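Protein yahD a copper inducible hydrolase (Lactococcus lactis subsp. lactis, PDB 3OG9) is a copper-inducible member of the alpha/beta hydrolase fold that binds D-malate in its pocket and probably acts as a hydrolase. Local coordinates at residues Asp6-Lys10 with Leu93-Leu99; Leu21-Thr25 with Tyr109-Ala113; Thr83-Thr87 with Met119-Ile125; Thr144-Asp148 with Asp177-Gln181. All coordinates share one frame; numbering follows the deposited sequence. Where two conformers were deposited one is given.

Contact 1 of 4, residues Asp6-Lys10 with Leu93-Leu99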
# COMPACT_ATOMS: atom_id res chain seq x y z
N ASP A 6 15.40 7.88 -2.56
CA ASP A 6 14.66 8.43 -3.68
C ASP A 6 13.21 8.65 -3.28
O ASP A 6 12.49 7.68 -2.99
CB ASP A 6 14.77 7.45 -4.84
CG ASP A 6 16.20 7.30 -5.31
OD1 ASP A 6 16.76 8.34 -5.68
OD2 ASP A 6 16.77 6.17 -5.26
N TYR A 7 12.79 9.91 -3.23
CA TYR A 7 11.41 10.24 -2.81
C TYR A 7 10.91 11.54 -3.44
O TYR A 7 11.72 12.37 -3.86
CB TYR A 7 11.26 10.22 -1.28
CG TYR A 7 11.69 11.47 -0.56
CD1 TYR A 7 10.77 12.46 -0.24
CD2 TYR A 7 13.05 11.68 -0.22
CE1 TYR A 7 11.18 13.65 0.43
CE2 TYR A 7 13.46 12.84 0.42
CZ TYR A 7 12.53 13.80 0.76
OH TYR A 7 12.95 14.94 1.42
N VAL A 8 9.59 11.71 -3.54
CA VAL A 8 8.96 13.00 -3.87
C VAL A 8 8.17 13.49 -2.67
O VAL A 8 7.43 12.71 -2.04
CB VAL A 8 7.94 12.82 -5.04
CG1 VAL A 8 7.10 14.10 -5.29
CG2 VAL A 8 8.65 12.43 -6.28
N PHE A 9 8.28 14.78 -2.36
CA PHE A 9 7.33 15.43 -1.45
C PHE A 9 6.64 16.60 -2.16
O PHE A 9 7.31 17.39 -2.83
CB PHE A 9 7.99 15.87 -0.15
CG PHE A 9 7.08 16.71 0.71
CD1 PHE A 9 6.01 16.13 1.37
CD2 PHE A 9 7.25 18.08 0.79
CE1 PHE A 9 5.14 16.89 2.13
CE2 PHE A 9 6.38 18.84 1.55
CZ PHE A 9 5.32 18.25 2.21
N LYS A 10 5.32 16.68 -2.08
CA LYS A 10 4.58 17.79 -2.67
C LYS A 10 3.66 18.34 -1.60
O LYS A 10 2.76 17.62 -1.13
CB LYS A 10 3.74 17.37 -3.86
CG LYS A 10 4.47 17.18 -5.16
CD LYS A 10 3.48 16.48 -6.12
CE LYS A 10 3.64 16.92 -7.55
NZ LYS A 10 2.55 17.79 -8.06
N LEU A 93 11.00 11.24 7.35
CA LEU A 93 10.56 12.22 6.36
C LEU A 93 9.35 12.97 6.83
O LEU A 93 9.14 14.13 6.44
CB LEU A 93 10.32 11.57 5.00
CG LEU A 93 11.60 11.00 4.36
CD1 LEU A 93 11.31 10.23 3.06
CD2 LEU A 93 12.66 12.09 4.13
N ALA A 94 8.54 12.32 7.67
CA ALA A 94 7.37 13.03 8.28
C ALA A 94 7.86 14.13 9.22
O ALA A 94 7.33 15.23 9.26
CB ALA A 94 6.46 12.07 9.00
N GLU A 95 8.91 13.80 9.96
CA GLU A 95 9.69 14.75 10.74
C GLU A 95 10.17 15.95 9.90
O GLU A 95 9.84 17.11 10.20
CB GLU A 95 10.89 14.00 11.30
CG GLU A 95 10.79 13.77 12.73
CD GLU A 95 10.96 15.08 13.45
OE1 GLU A 95 9.97 15.57 14.06
OE2 GLU A 95 12.09 15.63 13.36
N LYS A 96 10.94 15.65 8.87
CA LYS A 96 11.49 16.66 7.95
C LYS A 96 10.41 17.54 7.32
O LYS A 96 10.63 18.74 7.12
CB LYS A 96 12.33 15.97 6.86
CG LYS A 96 12.98 16.86 5.77
CD LYS A 96 13.94 16.01 4.90
CE LYS A 96 14.39 16.70 3.60
NZ LYS A 96 15.12 15.71 2.70
N HIS A 97 9.25 16.97 6.98
CA HIS A 97 8.24 17.73 6.26
C HIS A 97 7.01 18.11 7.11
O HIS A 97 5.99 18.55 6.59
CB HIS A 97 7.86 17.04 4.92
CG HIS A 97 9.01 16.91 3.98
ND1 HIS A 97 9.66 18.00 3.45
CD2 HIS A 97 9.65 15.82 3.50
CE1 HIS A 97 10.66 17.59 2.68
NE2 HIS A 97 10.68 16.27 2.70
N ASP A 98 7.12 17.93 8.42
CA ASP A 98 6.02 18.25 9.36
C ASP A 98 4.71 17.56 9.07
O ASP A 98 3.66 18.20 9.07
CB ASP A 98 5.77 19.75 9.42
CG ASP A 98 6.61 20.40 10.46
OD1 ASP A 98 6.25 20.24 11.67
OD2 ASP A 98 7.62 21.02 10.09
N LEU A 99 4.78 16.26 8.80
CA LEU A 99 3.59 15.47 8.53
C LEU A 99 3.30 14.63 9.77
O LEU A 99 4.21 14.28 10.51
CB LEU A 99 3.82 14.57 7.31
CG LEU A 99 4.48 15.22 6.08
CD1 LEU A 99 4.70 14.22 4.91
CD2 LEU A 99 3.66 16.42 5.61
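With CG of Phe9 trans to the backbone N (chi1 172°) and CG of His97 trans to its own carbonyl carbon (chi1 -61°), the side chains, reaching in from opposite sides, lay the two rings into an offset stack. Their centroids lie 4.2 Å apart and their planes are only 9° from parallel. The overlap is extended by CB of His97, which sits over the face of the Phe9 ring, and by CB of Phe9 over the imidazole. The opposite face of the imidazole is covered by CG of Lys96, so the ring is held between an aromatic and an aliphatic neighbour. In the alpha/beta hydrolase fold this joins the outermost strand 7-10 to the last turn of helix 76-97, which ends in a Schellman motif at Asp98. Tyr7 reaches the same turn by its hydroxyl: OH lies 2.9 Å from His97 NE2 in a hydrogen bond that either could donate, and accepts one from Lys96 NZ at 2.6 Å. That ammonium arrives at the ring edge, in its plane, on a fully extended chain. Leu93 instead lays CD1 over the centre of the phenol face, 3.9 Å from the centroid, while CD2 of Leu99 touches Phe9 CE1 at 3.8 Å.

Contact 2 of 4, residues Leu21-Thr25 with Tyr109-Ala113. With MLT (D-malate), chain C.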
# COMPACT_ATOMS: atom_id res chain seq x y z
N LEU A 21 2.59 7.32 -0.86
CA LEU A 21 2.39 6.55 -2.09
C LEU A 21 3.45 5.49 -2.24
O LEU A 21 4.65 5.75 -2.04
CB LEU A 21 2.44 7.48 -3.33
CG LEU A 21 1.65 8.77 -3.26
CD1 LEU A 21 1.72 9.45 -4.63
CD2 LEU A 21 0.17 8.56 -2.76
N LEU A 22 3.01 4.29 -2.63
CA LEU A 22 3.90 3.17 -2.80
C LEU A 22 3.61 2.55 -4.15
O LEU A 22 2.47 2.19 -4.44
CB LEU A 22 3.73 2.17 -1.65
CG LEU A 22 3.97 2.77 -0.25
CD1 LEU A 22 3.50 1.84 0.81
CD2 LEU A 22 5.48 3.08 -0.07
N HIS A 23 4.65 2.47 -4.97
CA HIS A 23 4.55 2.04 -6.39
C HIS A 23 4.49 0.52 -6.61
O HIS A 23 4.77 -0.25 -5.68
CB HIS A 23 5.74 2.64 -7.20
CG HIS A 23 7.09 2.18 -6.73
ND1 HIS A 23 7.59 0.92 -6.99
CD2 HIS A 23 8.05 2.81 -6.00
CE1 HIS A 23 8.79 0.79 -6.45
NE2 HIS A 23 9.09 1.93 -5.86
N SER A 24 4.11 0.10 -7.82
CA SER A 24 4.11 -1.32 -8.17
C SER A 24 5.51 -1.75 -8.58
O SER A 24 6.41 -0.94 -8.68
CB SER A 24 3.17 -1.56 -9.37
OG SER A 24 3.66 -0.81 -10.49
N THR A 25 5.67 -3.04 -8.88
CA THR A 25 6.94 -3.53 -9.40
C THR A 25 7.26 -2.81 -10.68
O THR A 25 6.42 -2.72 -11.58
CB THR A 25 6.87 -5.05 -9.66
OG1 THR A 25 6.62 -5.74 -8.43
CG2 THR A 25 8.19 -5.58 -10.23
N TYR A 109 -0.13 0.48 -5.02
CA TYR A 109 -0.58 -0.33 -6.14
C TYR A 109 0.32 -1.58 -6.18
O TYR A 109 1.54 -1.44 -6.20
CB TYR A 109 -0.46 0.48 -7.42
CG TYR A 109 -0.68 -0.28 -8.71
CD1 TYR A 109 -1.57 -1.36 -8.78
CD2 TYR A 109 0.02 0.08 -9.87
CE1 TYR A 109 -1.77 -2.05 -9.98
CE2 TYR A 109 -0.17 -0.60 -11.07
CZ TYR A 109 -1.05 -1.67 -11.11
OH TYR A 109 -1.23 -2.34 -12.30
N SER A 110 -0.29 -2.76 -6.17
CA SER A 110 0.45 -4.04 -6.31
C SER A 110 1.57 -4.19 -5.26
O SER A 110 1.31 -4.13 -4.07
CB SER A 110 0.96 -4.15 -7.75
OG SER A 110 1.26 -5.50 -8.09
N ASN A 111 2.84 -4.33 -5.69
CA ASN A 111 3.95 -4.40 -4.70
C ASN A 111 3.86 -3.38 -3.54
O ASN A 111 3.91 -3.76 -2.35
CB ASN A 111 5.30 -4.30 -5.43
CG ASN A 111 6.49 -4.67 -4.55
OD1 ASN A 111 7.50 -3.98 -4.57
ND2 ASN A 111 6.40 -5.80 -3.85
N GLY A 112 3.70 -2.09 -3.86
CA GLY A 112 3.57 -1.06 -2.79
C GLY A 112 2.35 -1.27 -1.87
O GLY A 112 2.42 -1.07 -0.66
N ALA A 113 1.22 -1.67 -2.45
CA ALA A 113 -0.01 -1.93 -1.69
C ALA A 113 0.22 -3.09 -0.69
O ALA A 113 -0.22 -3.04 0.46
CB ALA A 113 -1.14 -2.26 -2.66
C1 MLT C . 4.65 -8.58 -4.86
O1 MLT C . 5.87 -8.82 -5.04
O2 MLT C . 4.29 -7.73 -4.01
C2 MLT C . 3.60 -9.33 -5.65
O3 MLT C . 4.18 -10.31 -6.49
C3 MLT C . 2.71 -8.38 -6.45
C4 MLT C . 3.44 -7.67 -7.57
O4 MLT C . 2.81 -7.46 -8.62
O5 MLT C . 4.63 -7.26 -7.49
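Leu22 and Tyr109 are joined by a backbone hydrogen bond from Tyr109 N to Leu22 O (3.2 Å), and beyond it the chain turns through Ser110, whose phi of 55° carries strand 105-109 into helix 111-121. Gly112 N then gives a weak, bent bond to His23 O, and Leu22 CB presses on Gly112 CA at 3.4 Å, tighter than usual carbon contact; a CB on Gly112 would clash with Leu22 C and His23 O. The positive phi at Ser110 and the glycine fit the nucleophile elbow of alpha/beta hydrolases. Ser110 OG lies 2.6 Å from malate O4 and is hydrogen-bonded to His191, consistent with a Ser-His-Asp triad completed by Asp160. Thr25 OG1 donates to malate O5 (2.7 Å) from one segment, and Asn111 ND2 donates to malate O2 (2.9 Å) at a nearly straight 164° from the other, gripping both carboxylates. Asn111 OD1 is tied to Tyr60 N, which would help fix how the amide is turned. Ser24 CB rests 3.6 Å from CD2 of Tyr109, a residue whose OH is bonded to His191 O. Strand 19-22 runs here between parallel strands 45-48 and 105-109, with Leu21 packed on helix 33-39 and Ala113 on strand 129-133.

Contact 3 of 4, residues Thr83-Thr87 with Met119-Ile125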
# COMPACT_ATOMS: atom_id res chain seq x y z
N THR A 83 10.69 -3.42 5.40
CA THR A 83 9.59 -2.75 6.13
C THR A 83 10.07 -2.04 7.42
O THR A 83 9.50 -1.01 7.78
CB THR A 83 8.38 -3.63 6.38
OG1 THR A 83 8.74 -4.80 7.11
CG2 THR A 83 7.70 -4.01 5.02
N ASP A 84 11.11 -2.55 8.06
CA ASP A 84 11.74 -1.81 9.19
C ASP A 84 12.34 -0.53 8.65
O ASP A 84 12.18 0.56 9.24
CB ASP A 84 12.82 -2.63 9.87
CG ASP A 84 12.26 -3.69 10.81
OD1 ASP A 84 11.04 -3.74 11.04
OD2 ASP A 84 13.07 -4.48 11.30
N TRP A 85 13.02 -0.64 7.51
CA TRP A 85 13.63 0.52 6.88
C TRP A 85 12.58 1.55 6.48
O TRP A 85 12.71 2.74 6.79
CB TRP A 85 14.46 0.13 5.65
CG TRP A 85 14.88 1.40 4.92
CD1 TRP A 85 15.88 2.25 5.27
CD2 TRP A 85 14.23 1.97 3.78
NE1 TRP A 85 15.93 3.31 4.38
CE2 TRP A 85 14.92 3.16 3.46
CE3 TRP A 85 13.16 1.57 2.98
CZ2 TRP A 85 14.56 3.95 2.39
CZ3 TRP A 85 12.81 2.36 1.91
CH2 TRP A 85 13.51 3.55 1.63
N LEU A 86 11.51 1.07 5.83
CA LEU A 86 10.48 1.98 5.34
C LEU A 86 9.72 2.67 6.49
O LEU A 86 9.45 3.84 6.40
CB LEU A 86 9.50 1.25 4.41
CG LEU A 86 8.41 2.09 3.70
CD1 LEU A 86 8.99 3.24 2.91
CD2 LEU A 86 7.58 1.18 2.79
N THR A 87 9.39 1.94 7.55
CA THR A 87 8.72 2.58 8.69
C THR A 87 9.60 3.70 9.27
O THR A 87 9.12 4.79 9.55
CB THR A 87 8.21 1.56 9.76
OG1 THR A 87 7.62 2.27 10.86
CG2 THR A 87 9.31 0.70 10.27
N MET A 119 2.80 -3.85 6.64
CA MET A 119 3.20 -2.94 7.72
C MET A 119 2.06 -2.64 8.70
O MET A 119 2.27 -2.60 9.91
CB MET A 119 3.72 -1.63 7.14
CG MET A 119 5.13 -1.80 6.56
SD MET A 119 5.87 -0.28 5.93
CE MET A 119 4.59 0.33 4.86
N PHE A 120 0.87 -2.46 8.14
CA PHE A 120 -0.34 -2.11 8.91
C PHE A 120 -0.68 -3.29 9.81
O PHE A 120 -0.89 -3.14 11.04
CB PHE A 120 -1.47 -1.90 7.90
CG PHE A 120 -2.68 -1.20 8.45
CD1 PHE A 120 -2.55 -0.04 9.21
CD2 PHE A 120 -3.95 -1.67 8.14
CE1 PHE A 120 -3.69 0.65 9.69
CE2 PHE A 120 -5.09 -0.99 8.60
CZ PHE A 120 -4.94 0.18 9.37
N LEU A 121 -0.73 -4.48 9.20
CA LEU A 121 -1.10 -5.71 9.90
C LEU A 121 -0.05 -6.16 10.92
O LEU A 121 -0.39 -6.81 11.92
CB LEU A 121 -1.39 -6.82 8.88
CG LEU A 121 -2.74 -6.71 8.19
CD1 LEU A 121 -2.81 -7.59 6.97
CD2 LEU A 121 -3.86 -7.08 9.15
N ARG A 122 1.21 -5.83 10.67
CA ARG A 122 2.29 -6.12 11.59
C ARG A 122 2.40 -5.06 12.68
O ARG A 122 3.23 -5.22 13.58
CB ARG A 122 3.63 -6.18 10.84
CG ARG A 122 3.88 -7.47 10.03
CD ARG A 122 4.28 -8.59 10.96
NE ARG A 122 4.68 -9.83 10.31
CZ ARG A 122 5.12 -10.89 10.97
NH1 ARG A 122 5.20 -10.84 12.30
NH2 ARG A 122 5.48 -12.00 10.34
N GLY A 123 1.63 -3.97 12.56
CA GLY A 123 1.69 -2.84 13.51
C GLY A 123 2.98 -2.02 13.47
O GLY A 123 3.37 -1.42 14.47
N LYS A 124 3.63 -1.98 12.31
CA LYS A 124 4.86 -1.20 12.17
C LYS A 124 4.58 0.28 11.88
O LYS A 124 5.40 1.15 12.23
CB LYS A 124 5.78 -1.80 11.10
CG LYS A 124 6.31 -3.21 11.36
CD LYS A 124 7.42 -3.52 10.32
CE LYS A 124 8.02 -4.89 10.53
NZ LYS A 124 9.32 -5.14 9.79
N ILE A 125 3.44 0.57 11.24
CA ILE A 125 2.98 1.95 11.01
C ILE A 125 1.48 2.05 11.34
O ILE A 125 0.68 1.23 10.90
CB ILE A 125 3.20 2.48 9.54
CG1 ILE A 125 4.66 2.40 9.09
CG2 ILE A 125 2.79 3.97 9.41
CD1 ILE A 125 5.04 3.24 7.79
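The side chain of Lys124 runs roughly perpendicular to that of Thr83, extended beyond CG so that NZ ends between Thr83 and Asp84. NZ donates to Thr83 OG1 at 2.8 Å and to Asp84 OD1 at 2.5 Å, the latter a salt bridge. The ammonium meets that carboxylate oxygen from above, 53° out of the carboxylate plane. Although CB of Asp84 points away from the loop, its carboxylate swings back to the lysine. Behind this polar rim, Met119 lies antiparallel to Thr83, its CG touching CG2 of the threonine at 3.7 Å, and then bends near its end to place CE against Leu86 CD2, also at 3.7 Å. Leu86 meets the methionine roughly at right angles. One turn after Thr83, Thr87 has OG1 trans to its backbone N (chi1 178°), from where it donates to Lys124 O at 2.8 Å, the hydroxyl standing 49° out of the carbonyl plane; Ile125 CG1 runs alongside it. The contact thus docks helix 76-97 onto the end of helix 111-121, where Gly123 closes a Schellman motif, two helices of the alpha/beta hydrolase fold. A methionine in place of Lys124 would probably leave Asp84 without its counter-charge and Thr83 OG1 without this donor. Asp80 forms a second salt bridge to the same NZ, so two carboxylates and a hydroxyl surround one ammonium. This arrangement would be expected to stabilise the charged form of the lysine, while the Met119 and Leu86 side supplies contact that needs no charge.

Contact 4 of 4, residues Thr144-Asp148 with Asp177-Gln181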
# COMPACT_ATOMS: atom_id res chain seq x y z
N THR A 144 -1.04 -9.30 16.25
CA THR A 144 -1.37 -8.77 17.57
C THR A 144 -1.71 -7.30 17.42
O THR A 144 -1.36 -6.48 18.30
CB THR A 144 -0.19 -8.88 18.57
OG1 THR A 144 0.88 -8.02 18.15
CG2 THR A 144 0.31 -10.34 18.71
N VAL A 145 -2.31 -6.93 16.29
CA VAL A 145 -2.83 -5.58 16.11
C VAL A 145 -4.32 -5.58 16.28
O VAL A 145 -5.02 -6.51 15.89
CB VAL A 145 -2.49 -4.92 14.74
CG1 VAL A 145 -1.06 -4.44 14.72
CG2 VAL A 145 -2.80 -5.85 13.57
N GLN A 146 -4.80 -4.51 16.87
CA GLN A 146 -6.21 -4.25 16.92
C GLN A 146 -6.39 -3.02 16.05
O GLN A 146 -5.73 -1.99 16.26
CB GLN A 146 -6.65 -4.03 18.37
CG GLN A 146 -7.33 -5.26 19.01
CD GLN A 146 -6.85 -6.60 18.45
OE1 GLN A 146 -7.55 -7.26 17.65
NE2 GLN A 146 -5.64 -7.01 18.86
N LEU A 147 -7.25 -3.15 15.06
CA LEU A 147 -7.48 -2.09 14.07
C LEU A 147 -8.98 -1.81 13.96
O LEU A 147 -9.49 -1.53 12.88
CB LEU A 147 -6.91 -2.53 12.72
CG LEU A 147 -5.40 -2.79 12.67
CD1 LEU A 147 -5.06 -3.44 11.35
CD2 LEU A 147 -4.64 -1.51 12.86
N ASP A 148 -9.67 -1.85 15.10
CA ASP A 148 -11.14 -1.92 15.10
C ASP A 148 -11.81 -0.69 14.52
O ASP A 148 -12.93 -0.78 14.03
CB ASP A 148 -11.65 -2.16 16.53
CG ASP A 148 -12.77 -3.20 16.61
OD1 ASP A 148 -13.16 -3.49 17.76
OD2 ASP A 148 -13.29 -3.74 15.58
N ASP A 177 -10.55 -9.76 10.79
CA ASP A 177 -10.20 -10.30 12.10
C ASP A 177 -9.55 -9.28 13.04
O ASP A 177 -9.68 -9.39 14.26
CB ASP A 177 -9.30 -11.52 11.97
CG ASP A 177 -10.02 -12.72 11.36
OD1 ASP A 177 -11.27 -12.67 11.10
OD2 ASP A 177 -9.33 -13.72 11.12
N SER A 178 -8.85 -8.29 12.46
CA SER A 178 -8.24 -7.21 13.24
C SER A 178 -9.25 -6.11 13.58
O SER A 178 -8.99 -5.23 14.41
CB SER A 178 -7.05 -6.60 12.48
OG SER A 178 -7.46 -5.96 11.29
N GLY A 179 -10.41 -6.17 12.93
CA GLY A 179 -11.47 -5.22 13.20
C GLY A 179 -11.71 -4.17 12.13
O GLY A 179 -12.60 -3.35 12.30
N CYS A 180 -10.96 -4.22 11.02
CA CYS A 180 -11.12 -3.19 9.96
C CYS A 180 -12.49 -3.19 9.29
O CYS A 180 -13.11 -4.23 9.10
CB CYS A 180 -10.07 -3.31 8.84
SG CYS A 180 -8.41 -3.05 9.35
N GLN A 181 -12.91 -2.00 8.86
CA GLN A 181 -14.11 -1.83 8.07
C GLN A 181 -13.62 -1.75 6.62
O GLN A 181 -12.91 -0.82 6.26
CB GLN A 181 -14.81 -0.52 8.45
CG GLN A 181 -15.70 -0.57 9.69
CD GLN A 181 -14.92 -0.79 11.00
OE1 GLN A 181 -13.91 -0.11 11.29
NE2 GLN A 181 -15.36 -1.74 11.77
O HOH W 1 -9.81 -6.18 17.14
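Leu147 meets Ser178 and Cys180 through CB, CG and the CD1 branch. Its CB lies 3.7 Å from Cys180 SG and slightly farther from Ser178 OG; CG comes 4.0 Å from Ser178 OG; and CD1 ends 3.5 Å from Ser178 OG and also near Cys180 SG. Placed trans to the carbonyl carbon (chi1 -62°), CG carries the branch alongside both residues, and Phe120 of helix 111-121 packs on the leucine and on Cys180 alike. An alanine here is likely to open a gap beside Ser178 CB and Phe120. The serine hydroxyl turns back to Leu175 O in the last turn of helix 165-177, where Gly179, with phi of 107°, completes a Schellman motif before strand 181-186 begins. In this alpha/beta hydrolase the contact therefore joins the loop leading to strand 151-156 with the helix-to-strand turn before the outermost strand. The backbones are tied by Leu147 N donating to Ser178 O at 2.8 Å, with an N-H...O angle of 161°. A water donates to that same Ser178 O and, at 2.6 Å, to Gln146 OE1. Asp148 OD2 sits 3.3 Å from Gly179 CA, where a CB on the glycine would collide with it.

Contacts 1, 2 and 4 are spread across one mixed sheet from edge to edge. Contact 1 lies at outermost strand 7-10, contact 2 at the central strands 19-22 and 105-109, and contact 4 beside the opposite outermost strand 181-186, its centre about 28 Å from that of contact 1. Contact 3, on the helices, bridges them: it shares helix 76-97 with contact 1 and helix 111-121 with contact 2, which it touches through Leu22 CD2 and Leu86 CD2, 4.0 Å apart. It also meets contact 4, where Val145 packs against Leu121 and Gly123. Along the chain contacts 1, 2 and 3 interleave, whereas contact 4 follows them in series. Malate is held at contact 2, while contacts 1 and 4 lie away from the pocket.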